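Local coordinates for protein AA10A (Thermobifida fusca, PDB 5UIZ) that probably cleaves glycosidic bonds of crystalline polysaccharides such as cellulose by oxidation, as a copper-dependent lytic polysaccharide monooxygenase of family AA10, at residues Y65-C70 against P124-D129; P43-Y48 against L215-N220. All coordinates share one frame; numbering follows the deposited sequence. Where two conformers were deposited one is given.

Contact 1: Y65-C70 against P124-D129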
ATOM      1  N   TYR A  65      12.558  -2.588 -18.177  1.00 20.99           N
ATOM      2  CA  TYR A  65      11.784  -3.496 -19.027  1.00 22.33           C
ATOM      3  C   TYR A  65      11.150  -4.615 -18.183  1.00 22.54           C
ATOM      4  O   TYR A  65      10.026  -4.955 -18.406  1.00 22.88           O
ATOM      5  CB  TYR A  65      12.699  -4.044 -20.151  1.00 26.05           C
ATOM      6  CG  TYR A  65      13.428  -2.912 -20.850  1.00 28.91           C
ATOM      7  CD1 TYR A  65      12.710  -2.022 -21.666  1.00 31.24           C
ATOM      8  CD2 TYR A  65      14.789  -2.640 -20.607  1.00 29.76           C
ATOM      9  CE1 TYR A  65      13.322  -0.934 -22.243  1.00 32.07           C
ATOM     10  CE2 TYR A  65      15.412  -1.544 -21.206  1.00 30.05           C
ATOM     11  CZ  TYR A  65      14.673  -0.700 -22.027  1.00 31.42           C
ATOM     12  OH  TYR A  65      15.280   0.382 -22.617  1.00 41.20           O
ATOM     13  N   GLU A  66      11.867  -5.169 -17.202  1.00 21.58           N
ATOM     14  CA  GLU A  66      11.302  -6.234 -16.393  1.00 24.01           C
ATOM     15  C   GLU A  66      10.225  -5.742 -15.415  1.00 20.93           C
ATOM     16  O   GLU A  66       9.294  -6.444 -15.215  1.00 19.80           O
ATOM     17  CB  GLU A  66      12.373  -6.981 -15.598  1.00 30.55           C
ATOM     18  CG  GLU A  66      13.413  -7.726 -16.407  1.00 37.34           C
ATOM     19  CD  GLU A  66      14.233  -8.649 -15.503  1.00 49.08           C
ATOM     20  OE1 GLU A  66      15.507  -8.606 -15.507  1.00 49.79           O
ATOM     21  OE2 GLU A  66      13.571  -9.418 -14.754  1.00 56.08           O
ATOM     22  N   ASP A  67      10.379  -4.556 -14.804  1.00 19.22           N
ATOM     23  CA  ASP A  67       9.451  -4.036 -13.751  1.00 17.33           C
ATOM     24  C   ASP A  67       9.370  -2.521 -13.864  1.00 16.17           C
ATOM     25  O   ASP A  67       9.982  -1.780 -13.112  1.00 14.67           O
ATOM     26  CB  ASP A  67       9.983  -4.489 -12.389  1.00 17.62           C
ATOM     27  CG  ASP A  67       8.969  -4.321 -11.219  1.00 18.44           C
ATOM     28  OD1 ASP A  67       8.003  -3.539 -11.338  1.00 16.83           O
ATOM     29  OD2 ASP A  67       9.182  -5.006 -10.163  1.00 17.89           O
ATOM     30  N   PRO A  68       8.656  -2.039 -14.875  1.00 16.90           N
ATOM     31  CA  PRO A  68       8.791  -0.607 -15.154  1.00 16.79           C
ATOM     32  C   PRO A  68       8.345   0.315 -14.031  1.00 16.09           C
ATOM     33  O   PRO A  68       8.894   1.430 -13.900  1.00 16.09           O
ATOM     34  CB  PRO A  68       7.950  -0.405 -16.416  1.00 17.06           C
ATOM     35  CG  PRO A  68       7.213  -1.690 -16.628  1.00 18.25           C
ATOM     36  CD  PRO A  68       8.002  -2.763 -15.973  1.00 17.48           C
ATOM     37  N   MET A  69       7.349  -0.115 -13.259  1.00 14.83           N
ATOM     38  CA  MET A  69       6.891   0.713 -12.164  1.00 15.21           C
ATOM     39  C   MET A  69       7.891   0.751 -11.055  1.00 15.33           C
ATOM     40  O   MET A  69       8.065   1.784 -10.393  1.00 13.86           O
ATOM     41  CB  MET A  69       5.493   0.292 -11.699  1.00 15.98           C
ATOM     42  CG  MET A  69       4.478   0.327 -12.844  1.00 15.64           C
ATOM     43  SD  MET A  69       4.445   1.936 -13.733  1.00 17.32           S
ATOM     44  CE  MET A  69       3.848   2.998 -12.407  1.00 17.23           C
ATOM     45  N   CYS A  70       8.601  -0.364 -10.801  0.86 14.97           N
ATOM     46  CA  CYS A  70       9.692  -0.322  -9.816  0.86 15.92           C
ATOM     47  C   CYS A  70      10.857   0.525 -10.335  0.86 15.38           C
ATOM     48  O   CYS A  70      11.422   1.314  -9.570  0.86 14.31           O
ATOM     49  CB  CYS A  70      10.189  -1.716  -9.371  0.86 17.10           C
ATOM     50  SG  CYS A  70       8.982  -2.474  -8.262  0.86 20.21           S
ATOM     51  N   PRO A 124       1.629  -0.612 -15.118  1.00 17.35           N
ATOM     52  CA  PRO A 124       1.557  -2.072 -14.858  1.00 17.19           C
ATOM     53  C   PRO A 124       2.357  -2.512 -13.653  1.00 16.62           C
ATOM     54  O   PRO A 124       3.360  -3.255 -13.779  1.00 17.69           O
ATOM     55  CB  PRO A 124       2.151  -2.677 -16.113  1.00 17.46           C
ATOM     56  CG  PRO A 124       3.111  -1.640 -16.630  1.00 17.29           C
ATOM     57  CD  PRO A 124       2.506  -0.302 -16.261  1.00 17.85           C
ATOM     58  N   TRP A 125       1.924  -2.077 -12.482  1.00 15.05           N
ATOM     59  CA  TRP A 125       2.548  -2.490 -11.223  1.00 16.04           C
ATOM     60  C   TRP A 125       2.482  -4.020 -11.074  1.00 16.28           C
ATOM     61  O   TRP A 125       1.472  -4.636 -11.432  1.00 16.90           O
ATOM     62  CB  TRP A 125       1.819  -1.841 -10.022  1.00 15.45           C
ATOM     63  CG  TRP A 125       2.021  -0.395  -9.855  1.00 15.33           C
ATOM     64  CD1 TRP A 125       1.254   0.575 -10.342  1.00 15.87           C
ATOM     65  CD2 TRP A 125       3.100   0.251  -9.173  1.00 15.73           C
ATOM     66  NE1 TRP A 125       1.754   1.793 -10.003  1.00 15.51           N
ATOM     67  CE2 TRP A 125       2.887   1.626  -9.278  1.00 15.81           C
ATOM     68  CE3 TRP A 125       4.212  -0.201  -8.483  1.00 15.83           C
ATOM     69  CZ2 TRP A 125       3.737   2.573  -8.702  1.00 15.69           C
ATOM     70  CZ3 TRP A 125       5.048   0.714  -7.929  1.00 16.81           C
ATOM     71  CH2 TRP A 125       4.811   2.116  -8.055  1.00 16.32           C
ATOM     72  N   LYS A 126       3.492  -4.627 -10.488  1.00 17.95           N
ATOM     73  CA  LYS A 126       3.447  -6.096 -10.332  1.00 19.75           C
ATOM     74  C   LYS A 126       2.367  -6.463  -9.323  1.00 19.35           C
ATOM     75  O   LYS A 126       2.252  -5.798  -8.285  1.00 16.70           O
ATOM     76  CB  LYS A 126       4.770  -6.659  -9.838  1.00 21.29           C
ATOM     77  CG  LYS A 126       5.917  -6.419 -10.777  1.00 25.42           C
ATOM     78  CD  LYS A 126       5.716  -7.114 -12.122  1.00 26.84           C
ATOM     79  CE  LYS A 126       6.968  -6.963 -12.960  1.00 27.13           C
ATOM     80  NZ  LYS A 126       6.558  -7.099 -14.362  1.00 28.80           N
ATOM     81  N   THR A 127       1.598  -7.515  -9.632  1.00 18.64           N
ATOM     82  CA  THR A 127       0.487  -7.933  -8.811  1.00 18.13           C
ATOM     83  C   THR A 127       0.834  -9.222  -8.040  1.00 18.57           C
ATOM     84  O   THR A 127       1.673  -9.982  -8.467  1.00 16.86           O
ATOM     85  CB  THR A 127      -0.757  -8.164  -9.625  1.00 17.92           C
ATOM     86  OG1 THR A 127      -0.469  -9.140 -10.601  1.00 18.06           O
ATOM     87  CG2 THR A 127      -1.218  -6.892 -10.332  1.00 17.86           C
ATOM     88  N   THR A 128       0.214  -9.394  -6.868  1.00 17.99           N
ATOM     89  CA  THR A 128       0.088 -10.679  -6.206  1.00 20.06           C
ATOM     90  C   THR A 128      -1.275 -11.299  -6.591  1.00 20.28           C
ATOM     91  O   THR A 128      -2.302 -10.636  -6.516  1.00 19.69           O
ATOM     92  CB  THR A 128       0.111 -10.557  -4.682  1.00 19.86           C
ATOM     93  OG1 THR A 128       1.298  -9.877  -4.257  1.00 22.08           O
ATOM     94  CG2 THR A 128       0.134 -11.939  -4.065  1.00 19.89           C
ATOM     95  N   ASP A 129      -1.276 -12.564  -6.993  1.00 22.33           N
ATOM     96  CA  ASP A 129      -2.548 -13.292  -7.251  1.00 23.93           C
ATOM     97  C   ASP A 129      -3.262 -13.603  -5.926  1.00 21.64           C
ATOM     98  O   ASP A 129      -2.654 -14.110  -5.017  1.00 20.89           O
ATOM     99  CB  ASP A 129      -2.331 -14.602  -8.050  1.00 24.87           C
ATOM    100  CG  ASP A 129      -1.964 -14.359  -9.527  1.00 26.50           C
ATOM    101  OD1 ASP A 129      -2.118 -13.245 -10.075  1.00 26.67           O
ATOM    102  OD2 ASP A 129      -1.503 -15.317 -10.162  1.00 33.54           O
TER
HETATM  103  O   HOH W   1       5.801  -2.910  -9.846  0.99 12.53           O
HETATM  104  O   HOH W   2       6.111  -2.795 -13.364  1.00 14.10           O
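Met-69 lies across one face of the Trp-125 indole, its CB 3.6 Å from the centroid of the six-membered ring in a CH-pi contact 17° off the ring normal. The thioether bends at chi2 (-53°) and chi3 (-65°), which curls it back over the pyrrole half: Met-69 CE comes within 3.4 Å of Trp-125 NE1, while Met-69 SD lies 4.7 Å from the centroid of the five-membered ring, above its face, as a Met-aromatic contact. Met-69 SD also touches Pro-124 CD, and the ring of Pro-124 meets Pro-68 at about a right angle. The indole N-H is taken by the carbonyl of Ala-121. This packing joins the start of helix 68-76 to the loop that leads into strand 128-130, and Asp-67 is the N-cap of that helix, its OD1 accepting from Cys-70 N at 3.3 Å from above the carboxylate plane. Two waters also donate to OD1; one accepts from Lys-126 N, the other from Met-69 N while donating to Pro-124 O. Asp-67 OD2 forms a salt bridge with Arg-53. The aliphatic part of Lys-126 runs over this carboxylate, and its NZ ends on Glu-66 O, 2.9 Å away and in the carbonyl plane.

Contact 2: P43-Y48 against L215-N220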
ATOM      1  N   PRO A  43      -0.826  -9.123   0.705  1.00 21.34           N
ATOM      2  CA  PRO A  43      -0.205  -8.940  -0.609  1.00 21.53           C
ATOM      3  C   PRO A  43       0.737  -7.749  -0.506  1.00 18.71           C
ATOM      4  O   PRO A  43       0.351  -6.705  -0.042  1.00 18.60           O
ATOM      5  CB  PRO A  43      -1.362  -8.660  -1.539  1.00 21.99           C
ATOM      6  CG  PRO A  43      -2.416  -8.091  -0.674  1.00 22.88           C
ATOM      7  CD  PRO A  43      -2.222  -8.672   0.699  1.00 23.06           C
ATOM      8  N   ALA A  44       1.976  -7.969  -0.915  1.00 16.57           N
ATOM      9  CA  ALA A  44       3.040  -7.004  -0.755  1.00 15.68           C
ATOM     10  C   ALA A  44       2.641  -5.639  -1.291  1.00 13.96           C
ATOM     11  O   ALA A  44       2.107  -5.533  -2.399  1.00 13.17           O
ATOM     12  CB  ALA A  44       4.261  -7.476  -1.508  1.00 14.88           C
ATOM     13  N   THR A  45       2.947  -4.605  -0.524  1.00 13.76           N
ATOM     14  CA  THR A  45       2.723  -3.253  -0.990  1.00 15.45           C
ATOM     15  C   THR A  45       3.648  -2.919  -2.176  1.00 14.64           C
ATOM     16  O   THR A  45       4.578  -3.628  -2.489  1.00 14.99           O
ATOM     17  CB  THR A  45       2.977  -2.204   0.127  1.00 17.13           C
ATOM     18  OG1 THR A  45       4.258  -2.414   0.718  1.00 19.19           O
ATOM     19  CG2 THR A  45       1.972  -2.330   1.167  1.00 17.96           C
ATOM     20  N   ARG A  46       3.394  -1.803  -2.796  1.00 14.29           N
ATOM     21  CA  ARG A  46       4.216  -1.342  -3.874  1.00 14.72           C
ATOM     22  C   ARG A  46       5.689  -1.148  -3.506  1.00 14.56           C
ATOM     23  O   ARG A  46       6.536  -1.649  -4.232  1.00 14.47           O
ATOM     24  CB  ARG A  46       3.632  -0.060  -4.482  1.00 14.76           C
ATOM     25  CG  ARG A  46       2.368  -0.320  -5.264  1.00 14.78           C
ATOM     26  CD  ARG A  46       1.754   0.948  -5.847  1.00 14.48           C
ATOM     27  NE  ARG A  46       0.580   0.577  -6.653  1.00 15.42           N
ATOM     28  CZ  ARG A  46      -0.224   1.425  -7.299  1.00 15.68           C
ATOM     29  NH1 ARG A  46      -0.054   2.743  -7.244  1.00 16.93           N
ATOM     30  NH2 ARG A  46      -1.204   0.957  -8.027  1.00 15.50           N
ATOM     31  N   ASN A  47       5.982  -0.411  -2.438  1.00 14.69           N
ATOM     32  CA  ASN A  47       7.362  -0.070  -2.145  1.00 16.53           C
ATOM     33  C   ASN A  47       8.050  -1.256  -1.452  1.00 16.02           C
ATOM     34  O   ASN A  47       9.220  -1.462  -1.673  1.00 14.44           O
ATOM     35  CB  ASN A  47       7.548   1.297  -1.388  1.00 16.84           C
ATOM     36  CG  ASN A  47       6.848   1.332  -0.063  1.00 17.36           C
ATOM     37  OD1 ASN A  47       5.850   0.658   0.097  1.00 20.68           O
ATOM     38  ND2 ASN A  47       7.343   2.110   0.878  1.00 16.33           N
ATOM     39  N   TYR A  48       7.329  -2.070  -0.686  1.00 15.41           N
ATOM     40  CA  TYR A  48       7.949  -3.215  -0.051  1.00 15.62           C
ATOM     41  C   TYR A  48       8.407  -4.157  -1.136  1.00 16.55           C
ATOM     42  O   TYR A  48       9.511  -4.669  -1.087  1.00 14.52           O
ATOM     43  CB  TYR A  48       7.005  -3.939   0.896  1.00 17.12           C
ATOM     44  CG  TYR A  48       7.597  -5.155   1.503  1.00 18.67           C
ATOM     45  CD1 TYR A  48       8.611  -5.023   2.415  1.00 20.54           C
ATOM     46  CD2 TYR A  48       7.194  -6.428   1.151  1.00 20.39           C
ATOM     47  CE1 TYR A  48       9.198  -6.119   3.016  1.00 22.48           C
ATOM     48  CE2 TYR A  48       7.807  -7.564   1.733  1.00 22.53           C
ATOM     49  CZ  TYR A  48       8.829  -7.380   2.651  1.00 23.23           C
ATOM     50  OH  TYR A  48       9.426  -8.484   3.265  1.00 28.59           O
ATOM     51  N   LEU A 215      -1.086   2.001   2.836  1.00 16.30           N
ATOM     52  CA  LEU A 215      -0.451   0.831   2.236  1.00 16.85           C
ATOM     53  C   LEU A 215      -1.186   0.363   1.019  1.00 17.19           C
ATOM     54  O   LEU A 215      -2.231  -0.256   1.146  1.00 19.40           O
ATOM     55  CB  LEU A 215      -0.389  -0.292   3.283  1.00 18.65           C
ATOM     56  CG  LEU A 215       0.284   0.205   4.585  1.00 19.86           C
ATOM     57  CD1 LEU A 215       0.100  -0.718   5.775  1.00 21.07           C
ATOM     58  CD2 LEU A 215       1.759   0.570   4.354  1.00 19.76           C
ATOM     59  N   CYS A 216      -0.681   0.719  -0.170  0.54 16.47           N
ATOM     60  CA  CYS A 216      -1.233   0.238  -1.440  0.54 16.95           C
ATOM     61  C   CYS A 216      -0.551  -1.065  -1.893  0.54 16.04           C
ATOM     62  O   CYS A 216       0.694  -1.151  -1.943  0.54 14.34           O
ATOM     63  CB  CYS A 216      -1.075   1.254  -2.587  0.54 17.93           C
ATOM     64  SG  CYS A 216      -2.158   2.699  -2.493  0.54 20.69           S
ATOM     65  N   SER A 217      -1.385  -2.026  -2.271  1.00 15.03           N
ATOM     66  CA  SER A 217      -0.961  -3.328  -2.785  1.00 15.20           C
ATOM     67  C   SER A 217      -1.671  -3.666  -4.078  1.00 14.59           C
ATOM     68  O   SER A 217      -2.915  -3.677  -4.129  1.00 14.80           O
ATOM     69  CB  SER A 217      -1.236  -4.421  -1.818  1.00 14.17           C
ATOM     70  OG  SER A 217      -0.583  -4.185  -0.579  1.00 16.59           O
ATOM     71  N   ASP A 218      -0.898  -3.954  -5.115  1.00 13.44           N
ATOM     72  CA  ASP A 218      -1.487  -4.392  -6.374  1.00 15.16           C
ATOM     73  C   ASP A 218      -1.789  -5.873  -6.354  1.00 14.58           C
ATOM     74  O   ASP A 218      -0.949  -6.678  -5.915  1.00 15.48           O
ATOM     75  CB  ASP A 218      -0.635  -4.020  -7.556  1.00 14.78           C
ATOM     76  CG  ASP A 218      -0.442  -2.560  -7.637  1.00 15.11           C
ATOM     77  OD1 ASP A 218      -1.353  -1.837  -8.174  1.00 16.25           O
ATOM     78  OD2 ASP A 218       0.612  -2.139  -7.089  1.00 16.53           O
ATOM     79  N   VAL A 219      -3.012  -6.201  -6.735  1.00 14.85           N
ATOM     80  CA  VAL A 219      -3.487  -7.577  -6.716  1.00 15.80           C
ATOM     81  C   VAL A 219      -4.147  -7.955  -8.029  1.00 16.31           C
ATOM     82  O   VAL A 219      -4.551  -7.105  -8.832  1.00 15.13           O
ATOM     83  CB  VAL A 219      -4.427  -7.904  -5.537  1.00 16.06           C
ATOM     84  CG1 VAL A 219      -3.753  -7.618  -4.202  1.00 16.78           C
ATOM     85  CG2 VAL A 219      -5.740  -7.133  -5.604  1.00 17.57           C
ATOM     86  N   ASN A 220      -4.248  -9.265  -8.222  1.00 17.48           N
ATOM     87  CA  ASN A 220      -4.965  -9.831  -9.370  1.00 18.50           C
ATOM     88  C   ASN A 220      -5.959 -10.866  -8.823  1.00 16.97           C
ATOM     89  O   ASN A 220      -5.558 -11.895  -8.345  1.00 18.28           O
ATOM     90  CB  ASN A 220      -3.935 -10.463 -10.303  1.00 20.28           C
ATOM     91  CG  ASN A 220      -4.557 -11.087 -11.509  1.00 22.91           C
ATOM     92  OD1 ASN A 220      -5.546 -10.593 -12.022  1.00 27.34           O
ATOM     93  ND2 ASN A 220      -3.994 -12.201 -11.957  1.00 25.16           N
TER
HETATM   94  O   HOH W   3       1.826  -4.057  -4.569  0.87  9.34           O
HETATM   95  O   HOH W   4       0.861  -7.171  -4.010  1.00 18.13           O
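The turn that carries the chain from strand 38-42 into helix 46-54 is pinned here to strand 211-221 of the beta-sandwich core, an immunoglobulin-like arrangement known from AA10 enzymes. Thr-45 is the N-cap of the helix, its OG1 receiving a weak bond from Tyr-48 N and pairing also with Ser-39. Beside it, Arg-46 N donates to Cys-216 O over 2.9 Å, and Thr-45 CA makes a CA-H...O contact of 3.1 Å with the same carbonyl oxygen. With its chain extended from CG to NE, Arg-46 reaches across the strand to Asp-218, the two side chains crossing at about a right angle, and grips it side-on. Arg-46 NE meets Asp-218 OD2 and Arg-46 NH2 meets Asp-218 OD1, each at 2.8 Å and each on a syn lone pair; the guanidinium and carboxylate planes lie 10° apart. Arg-46 NH1 has its own acceptor, Met-119 O. Ser-217 OG donates to Pro-43 O at 2.7 Å, tilted from the carbonyl plane. Pro-43 follows a cis peptide bond, and the CB edge of its ring packs 3.7 Å from Val-219 CG1. Two waters bridge Ala-44 O to Asp-218, one at its N and the other at its O. The strand is bonded to strands 198-206 and 128-130, Cys-216 is tied to Cys-106 by a disulfide, and Thr-45 packs on Val-40 of strand 38-42.

In the fold
From the N terminus, strand 38-42 leads into residues 43-48, the first half of contact 2, and helix 46-54 follows. In the helical region 65-70 meets 124-129, so contact 1 closes a loop of 53 intervening residues. After strand 128-130, the strands from 133-140 to 198-206 follow before 215-220, in the last strand, returns to 43-48. Contact 1 is therefore nested within the longer loop of contact 2. The Trp-125 indole and Arg-46 guanidinium form a cation-pi pair, and Thr-128 pairs with Asn-220 where strands 128-130 and 211-221 run parallel. Contact 1 ties the helical region to the loop entering strand 128-130; contact 2 ties the turn before helix 46-54 to strand 211-221 of the mixed sheet.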